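Local coordinates for amorpha-4,11-diene synthase (PDB 4GAX), which probably cyclises farnesyl diphosphate with the help of metal ions, as a plant sesquiterpene synthase, here an alpha-bisabolol synthase mutant, at residues 376-379 with 380-383; 421-424 with 425-429. One frame throughout, in Å; residues are numbered along the deposited sequence.

Contact 1 (376-379 with 380-383); sequences IFNC and GKEF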
ATOM      1  N   ILE A 376      -5.387  22.540  -8.888  1.00 24.26           N
ATOM      2  CA  ILE A 376      -5.187  21.224  -8.295  1.00 25.46           C
ATOM      3  C   ILE A 376      -5.585  21.248  -6.819  1.00 29.08           C
ATOM      4  O   ILE A 376      -6.197  20.300  -6.323  1.00 31.22           O
ATOM      5  CB  ILE A 376      -3.737  20.719  -8.517  1.00 27.93           C
ATOM      6  CG1 ILE A 376      -3.646  20.017  -9.876  1.00 38.02           C
ATOM      7  CG2 ILE A 376      -3.286  19.763  -7.408  1.00 25.75           C
ATOM      8  CD1 ILE A 376      -2.469  20.456 -10.713  1.00 49.10           C
ATOM      9  N   PHE A 377      -5.286  22.335  -6.112  1.00 27.33           N
ATOM     10  CA  PHE A 377      -5.752  22.397  -4.728  1.00 28.19           C
ATOM     11  C   PHE A 377      -7.282  22.373  -4.658  1.00 27.15           C
ATOM     12  O   PHE A 377      -7.869  21.656  -3.838  1.00 23.60           O
ATOM     13  CB  PHE A 377      -5.221  23.618  -3.965  1.00 32.71           C
ATOM     14  CG  PHE A 377      -5.805  23.737  -2.584  1.00 32.61           C
ATOM     15  CD1 PHE A 377      -5.309  22.959  -1.542  1.00 32.71           C
ATOM     16  CD2 PHE A 377      -6.890  24.567  -2.341  1.00 33.60           C
ATOM     17  CE1 PHE A 377      -5.861  23.033  -0.274  1.00 26.26           C
ATOM     18  CE2 PHE A 377      -7.451  24.644  -1.073  1.00 33.88           C
ATOM     19  CZ  PHE A 377      -6.936  23.870  -0.041  1.00 25.42           C
ATOM     20  N   ASN A 378      -7.929  23.156  -5.517  1.00 26.06           N
ATOM     21  CA  ASN A 378      -9.376  23.282  -5.455  1.00 28.47           C
ATOM     22  C   ASN A 378     -10.065  21.977  -5.834  1.00 30.56           C
ATOM     23  O   ASN A 378     -11.111  21.646  -5.290  1.00 28.28           O
ATOM     24  CB  ASN A 378      -9.872  24.439  -6.334  1.00 32.84           C
ATOM     25  CG  ASN A 378      -9.548  25.798  -5.742  1.00 40.08           C
ATOM     26  OD1 ASN A 378      -9.513  25.969  -4.518  1.00 35.55           O
ATOM     27  ND2 ASN A 378      -9.312  26.778  -6.609  1.00 42.97           N
ATOM     28  N   CYS A 379      -9.480  21.242  -6.773  1.00 28.26           N
ATOM     29  CA  CYS A 379      -9.989  19.914  -7.089  1.00 27.81           C
ATOM     30  C   CYS A 379      -9.902  19.007  -5.866  1.00 30.74           C
ATOM     31  O   CYS A 379     -10.887  18.366  -5.499  1.00 31.54           O
ATOM     32  CB  CYS A 379      -9.236  19.306  -8.277  1.00 36.45           C
ATOM     33  SG  CYS A 379      -9.650  20.082  -9.872  1.00 47.04           S
ATOM     34  N   GLY A 380      -8.735  18.975  -5.221  1.00 24.59           N
ATOM     35  CA  GLY A 380      -8.556  18.194  -4.000  1.00 25.42           C
ATOM     36  C   GLY A 380      -9.539  18.580  -2.901  1.00 24.56           C
ATOM     37  O   GLY A 380     -10.139  17.719  -2.248  1.00 26.26           O
ATOM     38  N   LYS A 381      -9.711  19.880  -2.698  1.00 26.46           N
ATOM     39  CA  LYS A 381     -10.559  20.388  -1.621  1.00 26.92           C
ATOM     40  C   LYS A 381     -11.974  19.822  -1.673  1.00 26.40           C
ATOM     41  O   LYS A 381     -12.545  19.456  -0.640  1.00 25.18           O
ATOM     42  CB  LYS A 381     -10.612  21.918  -1.669  1.00 28.74           C
ATOM     43  CG  LYS A 381     -11.603  22.532  -0.679  1.00 33.29           C
ATOM     44  CD  LYS A 381     -11.417  24.045  -0.583  1.00 44.50           C
ATOM     45  CE  LYS A 381     -11.905  24.744  -1.844  1.00 53.70           C
ATOM     46  NZ  LYS A 381     -11.696  26.222  -1.772  1.00 58.41           N
ATOM     47  N   GLU A 382     -12.534  19.744  -2.876  1.00 29.46           N
ATOM     48  CA  GLU A 382     -13.903  19.254  -3.049  1.00 29.97           C
ATOM     49  C   GLU A 382     -14.028  17.796  -2.588  1.00 30.43           C
ATOM     50  O   GLU A 382     -15.061  17.389  -2.064  1.00 26.19           O
ATOM     51  CB  GLU A 382     -14.325  19.400  -4.514  1.00 35.21           C
ATOM     52  CG  GLU A 382     -15.704  18.865  -4.851  1.00 41.76           C
ATOM     53  CD  GLU A 382     -16.833  19.652  -4.199  1.00 43.66           C
ATOM     54  OE1 GLU A 382     -16.611  20.815  -3.788  1.00 44.85           O
ATOM     55  OE2 GLU A 382     -17.950  19.099  -4.107  1.00 42.04           O
ATOM     56  N   PHE A 383     -12.971  17.015  -2.768  1.00 28.91           N
ATOM     57  CA  PHE A 383     -12.994  15.633  -2.298  1.00 21.23           C
ATOM     58  C   PHE A 383     -13.026  15.572  -0.776  1.00 25.73           C
ATOM     59  O   PHE A 383     -13.592  14.648  -0.188  1.00 27.73           O
ATOM     60  CB  PHE A 383     -11.775  14.872  -2.814  1.00 21.57           C
ATOM     61  CG  PHE A 383     -11.935  14.347  -4.218  1.00 27.59           C
ATOM     62  CD1 PHE A 383     -12.419  13.064  -4.444  1.00 32.94           C
ATOM     63  CD2 PHE A 383     -11.607  15.138  -5.306  1.00 28.30           C
ATOM     64  CE1 PHE A 383     -12.564  12.572  -5.729  1.00 39.97           C
ATOM     65  CE2 PHE A 383     -11.746  14.650  -6.601  1.00 38.74           C
ATOM     66  CZ  PHE A 383     -12.228  13.365  -6.809  1.00 38.02           C
TER

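Contact 2 (421-424 with 425-429); sequences LLTT and TCYLG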
ATOM      1  N   LEU A 421     -10.552  10.092  -0.898  1.00 24.02           N
ATOM      2  CA  LEU A 421      -9.822  11.134  -0.176  1.00 23.82           C
ATOM      3  C   LEU A 421      -8.319  10.844  -0.106  1.00 25.11           C
ATOM      4  O   LEU A 421      -7.492  11.708  -0.435  1.00 25.32           O
ATOM      5  CB  LEU A 421     -10.417  11.337   1.222  1.00 29.40           C
ATOM      6  CG  LEU A 421      -9.706  12.359   2.118  1.00 26.27           C
ATOM      7  CD1 LEU A 421      -9.651  13.710   1.431  1.00 20.39           C
ATOM      8  CD2 LEU A 421     -10.414  12.491   3.457  1.00 34.21           C
ATOM      9  N   LEU A 422      -7.965   9.624   0.297  1.00 24.63           N
ATOM     10  CA  LEU A 422      -6.562   9.229   0.359  1.00 19.77           C
ATOM     11  C   LEU A 422      -5.894   9.319  -1.005  1.00 21.68           C
ATOM     12  O   LEU A 422      -4.735   9.730  -1.098  1.00 21.06           O
ATOM     13  CB  LEU A 422      -6.406   7.814   0.928  1.00 26.53           C
ATOM     14  CG  LEU A 422      -6.896   7.642   2.372  1.00 38.88           C
ATOM     15  CD1 LEU A 422      -6.624   6.225   2.863  1.00 45.71           C
ATOM     16  CD2 LEU A 422      -6.259   8.676   3.302  1.00 33.51           C
ATOM     17  N   THR A 423      -6.608   8.926  -2.055  1.00 27.15           N
ATOM     18  CA  THR A 423      -6.052   9.000  -3.410  1.00 27.64           C
ATOM     19  C   THR A 423      -5.764  10.446  -3.816  1.00 26.16           C
ATOM     20  O   THR A 423      -4.667  10.784  -4.269  1.00 24.90           O
ATOM     21  CB  THR A 423      -7.014   8.393  -4.460  1.00 32.70           C
ATOM     22  OG1 THR A 423      -7.213   7.002  -4.189  1.00 29.20           O
ATOM     23  CG2 THR A 423      -6.452   8.558  -5.874  1.00 25.48           C
ATOM     24  N   THR A 424      -6.750  11.311  -3.648  1.00 18.97           N
ATOM     25  CA  THR A 424      -6.551  12.696  -4.029  1.00 18.47           C
ATOM     26  C   THR A 424      -5.612  13.440  -3.068  1.00 16.31           C
ATOM     27  O   THR A 424      -5.022  14.462  -3.449  1.00 23.11           O
ATOM     28  CB  THR A 424      -7.887  13.437  -4.204  1.00 21.03           C
ATOM     29  OG1 THR A 424      -8.634  13.361  -2.986  1.00 21.97           O
ATOM     30  CG2 THR A 424      -8.698  12.792  -5.345  1.00 29.63           C
ATOM     31  N   THR A 425      -5.476  12.946  -1.837  1.00 19.55           N
ATOM     32  CA  THR A 425      -4.493  13.544  -0.922  1.00 19.26           C
ATOM     33  C   THR A 425      -3.100  13.249  -1.465  1.00 28.37           C
ATOM     34  O   THR A 425      -2.176  14.082  -1.353  1.00 22.04           O
ATOM     35  CB  THR A 425      -4.609  13.011   0.515  1.00 18.45           C
ATOM     36  OG1 THR A 425      -5.886  13.368   1.064  1.00 20.71           O
ATOM     37  CG2 THR A 425      -3.510  13.610   1.398  1.00 19.95           C
ATOM     38  N   CYS A 426      -2.937  12.067  -2.064  1.00 25.88           N
ATOM     39  CA  CYS A 426      -1.681  11.755  -2.766  1.00 20.96           C
ATOM     40  C   CYS A 426      -1.469  12.670  -3.970  1.00 28.07           C
ATOM     41  O   CYS A 426      -0.327  13.045  -4.277  1.00 22.14           O
ATOM     42  CB  CYS A 426      -1.638  10.297  -3.229  1.00 23.00           C
ATOM     43  SG  CYS A 426      -1.358   9.135  -1.860  1.00 27.76           S
ATOM     44  N   TYR A 427      -2.560  13.003  -4.668  1.00 21.87           N
ATOM     45  CA  TYR A 427      -2.461  13.934  -5.786  1.00 23.70           C
ATOM     46  C   TYR A 427      -1.850  15.256  -5.304  1.00 28.06           C
ATOM     47  O   TYR A 427      -0.932  15.801  -5.926  1.00 26.54           O
ATOM     48  CB  TYR A 427      -3.834  14.235  -6.384  1.00 27.26           C
ATOM     49  CG  TYR A 427      -4.426  13.169  -7.288  1.00 25.57           C
ATOM     50  CD1 TYR A 427      -5.443  13.497  -8.178  1.00 37.86           C
ATOM     51  CD2 TYR A 427      -4.014  11.840  -7.223  1.00 22.57           C
ATOM     52  CE1 TYR A 427      -6.016  12.550  -9.004  1.00 40.95           C
ATOM     53  CE2 TYR A 427      -4.588  10.875  -8.060  1.00 28.80           C
ATOM     54  CZ  TYR A 427      -5.587  11.243  -8.944  1.00 32.42           C
ATOM     55  OH  TYR A 427      -6.170  10.314  -9.781  1.00 33.84           O
ATOM     56  N   LEU A 428      -2.372  15.775  -4.197  1.00 25.43           N
ATOM     57  CA  LEU A 428      -1.923  17.073  -3.692  1.00 25.23           C
ATOM     58  C   LEU A 428      -0.461  17.012  -3.275  1.00 32.61           C
ATOM     59  O   LEU A 428       0.284  17.967  -3.489  1.00 32.22           O
ATOM     60  CB  LEU A 428      -2.777  17.525  -2.503  1.00 25.08           C
ATOM     61  CG  LEU A 428      -4.242  17.824  -2.816  1.00 26.69           C
ATOM     62  CD1 LEU A 428      -4.920  18.496  -1.610  1.00 26.88           C
ATOM     63  CD2 LEU A 428      -4.332  18.713  -4.045  1.00 25.78           C
ATOM     64  N   GLY A 429      -0.056  15.886  -2.684  1.00 29.03           N
ATOM     65  CA  GLY A 429       1.312  15.714  -2.227  1.00 30.95           C
ATOM     66  C   GLY A 429       2.265  15.512  -3.392  1.00 32.90           C
ATOM     67  O   GLY A 429       3.457  15.794  -3.278  1.00 38.74           O
TER

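Contact 1 (376-379 with 380-383)
Phe377 and Lys381, one turn apart on helix 374-399, meet through backbone and side chain alike. Lys381 N reaches Phe377 O at 2.8 Å, nearly along the C=O axis, while the lysine's CD stands obliquely against the ring, 4.0 Å from Phe377 CE2. A bend at chi3 (72°) in the otherwise extended chain of Lys381 turns its end back alongside Asn378. There NZ lies 3.5 Å from Asn378 OD1, a loose approach and not a firm bond; the ammonium also forms a cation-pi contact with Trp338. Gly380 N donates almost straight, at 171°, to Ile376 O, 3.1 Å away. Glu382 N is held less firmly: it divides its hydrogen between Asn378 O and Cys379 O, both bonds weak and each 3.4 Å long. The same Cys379 O lies in the plane of the Phe383 ring and at its edge, 3.3 Å from CD2, where the slightly positive ring hydrogens can face the carbonyl. At its far end Glu382 leaves the turn, and OE2 makes a salt bridge with Arg389 further along the helix. On the flanks, Phe377 packs on helix 351-370 and Phe383 on helix 436-443. The turn thus has two sound amide bonds followed by a weak forked one, and its charged ends are answered by Trp338 and Arg389 rather than by each other.

Contact 2 (421-424 with 425-429)
Thr425 holds OG1 anti to its own carbonyl carbon (chi1 -63°), which carries the hydroxyl back to Leu421 O one turn earlier; in Tyr427 a similar first torsion (-78°) lays the ring alongside Thr423. Leu421 O therefore takes two donors from one residue: Thr425 N at 2.8 Å and Thr425 OG1, also 2.8 Å away but well above the carbonyl plane. Leu421 CD1 crosses beside that hydroxyl at 3.8 Å from OG1, giving it an apolar flank in the buried core. The Tyr427 ring rests obliquely on the preceding turn, with CE2 3.7 Å from Thr423 CG2 and CD2 3.2 Å from Thr423 O, the acceptor for Tyr427 N. Its OH bonds to Ala438 O, and its ring meets Phe439 edge-to-face. An alanine in place of the tyrosine would probably leave Ala438 O without this donor and open a gap beside the Thr423 methyl. Thr423 OG1 bonds back to Ala419 O, and Thr424 OG1 to Asn420 O, with Leu421 O also near. The three successive threonines thus turn their hydroxyls to carbonyls of their own helix, consistent with their burial among apolar neighbours such as Val525, Phe439 and Leu305.

Overall arrangement
Contact 1 comes first along the chain, near the start of helix 374-399; contact 2 follows on the short helix 419-429, with helix 407-416 between. Their centres lie about 9 Å apart, and the two helices touch directly: Leu428 CD2 packs 3.3 Å from Ile376 O, and Phe383 CB comes 3.5 Å from Thr424 OG1. Helix 436-443 borders both contacts through Phe439 and Ala442. Contact 1 is the more peripheral, about 23 Å from the chain's centre against 14 Å for contact 2. Both belong to the all-helical, metal-binding domain of the terpene synthase family, where this packing sets the buried contact 2 on helix 419-429 against the partly buried first turns of helix 374-399.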